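Local coordinates for TatD-related deoxyribonuclease (Thermotoga maritima, PDB 1J6O), which probably acts as a metal-dependent DNA nuclease of the TatD family, hydrolysing phosphodiester bonds, at residues A[58-61]-A[62-65]. Sequence-based numbering, arbitrary orientation.
Sequences LDLS and KTSD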
loop_
_atom_site.group_PDB
_atom_site.type_symbol
_atom_site.label_atom_id
_atom_site.label_comp_id
_atom_site.label_asym_id
_atom_site.label_seq_id
_atom_site.Cartn_x
_atom_site.Cartn_y
_atom_site.Cartn_z
ATOM N N LEU A 58 -12.579 -1.996 -7.454
ATOM C CA LEU A 58 -12.843 -3.388 -7.821
ATOM C C LEU A 58 -13.254 -3.530 -9.279
ATOM O O LEU A 58 -12.789 -4.430 -9.991
ATOM C CB LEU A 58 -13.934 -3.981 -6.925
ATOM C CG LEU A 58 -14.375 -5.432 -7.200
ATOM C CD1 LEU A 58 -13.166 -6.388 -7.193
ATOM C CD2 LEU A 58 -15.403 -5.827 -6.156
ATOM N N ASP A 59 -14.120 -2.648 -9.727
ATOM C CA ASP A 59 -14.570 -2.708 -11.105
ATOM C C ASP A 59 -13.419 -2.534 -12.056
ATOM O O ASP A 59 -13.343 -3.211 -13.086
ATOM C CB ASP A 59 -15.664 -1.676 -11.362
ATOM C CG ASP A 59 -17.004 -2.130 -10.807
ATOM O OD1 ASP A 59 -17.079 -3.300 -10.386
ATOM O OD2 ASP A 59 -17.970 -1.342 -10.790
ATOM N N LEU A 60 -12.491 -1.653 -11.709
ATOM C CA LEU A 60 -11.350 -1.446 -12.599
ATOM C C LEU A 60 -10.412 -2.661 -12.592
ATOM O O LEU A 60 -9.907 -3.060 -13.645
ATOM C CB LEU A 60 -10.577 -0.214 -12.165
ATOM C CG LEU A 60 -9.311 0.130 -12.957
ATOM C CD1 LEU A 60 -9.661 0.341 -14.437
ATOM C CD2 LEU A 60 -8.696 1.395 -12.345
ATOM N N SER A 61 -10.180 -3.249 -11.420
ATOM C CA SER A 61 -9.290 -4.408 -11.322
ATOM C C SER A 61 -9.816 -5.541 -12.171
ATOM O O SER A 61 -9.046 -6.322 -12.726
ATOM C CB SER A 61 -9.146 -4.892 -9.878
ATOM O OG SER A 61 -10.317 -5.552 -9.465
ATOM N N LYS A 62 -11.135 -5.628 -12.291
ATOM C CA LYS A 62 -11.692 -6.698 -13.095
ATOM C C LYS A 62 -11.420 -6.545 -14.599
ATOM O O LYS A 62 -11.652 -7.478 -15.362
ATOM C CB LYS A 62 -13.192 -6.852 -12.774
ATOM C CG LYS A 62 -13.380 -7.521 -11.394
ATOM C CD LYS A 62 -14.768 -7.348 -10.772
ATOM C CE LYS A 62 -15.849 -8.072 -11.557
ATOM N NZ LYS A 62 -15.626 -9.547 -11.587
ATOM N N THR A 63 -10.885 -5.407 -15.027
ATOM C CA THR A 63 -10.597 -5.191 -16.449
ATOM C C THR A 63 -9.158 -5.522 -16.874
ATOM O O THR A 63 -8.816 -5.456 -18.056
ATOM C CB THR A 63 -10.820 -3.720 -16.870
ATOM O OG1 THR A 63 -9.832 -2.886 -16.245
ATOM C CG2 THR A 63 -12.217 -3.253 -16.473
ATOM N N SER A 64 -8.305 -5.875 -15.928
ATOM C CA SER A 64 -6.923 -6.180 -16.289
ATOM C C SER A 64 -6.378 -7.305 -15.465
ATOM O O SER A 64 -6.566 -7.328 -14.259
ATOM C CB SER A 64 -6.041 -4.942 -16.058
ATOM O OG SER A 64 -4.657 -5.286 -16.027
ATOM N N ASP A 65 -5.666 -8.219 -16.115
ATOM C CA ASP A 65 -5.092 -9.334 -15.421
ATOM C C ASP A 65 -3.968 -8.885 -14.483
ATOM O O ASP A 65 -3.568 -9.638 -13.606
ATOM C CB ASP A 65 -4.497 -10.327 -16.410
ATOM C CG ASP A 65 -5.544 -11.064 -17.234
ATOM O OD1 ASP A 65 -6.747 -11.078 -16.877
ATOM O OD2 ASP A 65 -5.131 -11.655 -18.260
#
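The C-terminal end of helix 51-61 runs here into a type I beta turn from S61 to S64, and K62 bonds back to L58 and T63 to L60. The last i to i+4 backbone hydrogen bond in 58-65 runs from K62 N to L58 O, 3.1 Å. S61 OG donates a hydrogen bond to L58 O at 2.8 Å, from the same face of the carbonyl plane as K62 N. The S61 chi1 of 74° sets the hydroxyl between the backbone N and the carbonyl carbon, turned back over the preceding helical turn. With an alanine here, L58 O would probably lose its hydroxyl donor and keep the backbone bond from K62 N. L60 O likewise takes two hydrogen bonds, both from T63. T63 OG1 donates to L60 O at 2.6 Å, in the carbonyl plane. T63 N bonds to L60 O at 2.9 Å from above that plane. The turn closes with a weak bond from S64 N to S61 O, 3.3 Å long. K62 CD packs on L58 CD1 at 4.0 Å, the two side chains crossing obliquely. The K62 chain bends at chi3 and chi4, and its NZ forms a salt bridge with D95. K97 NZ hydrogen-bonds to both S61 O and S64 O. L58 and S61 lie against strand 67-71 of the TIM-barrel-like fold, and L60 packs on helix 29-34. The turn thus leads from the helix toward the next parallel strand.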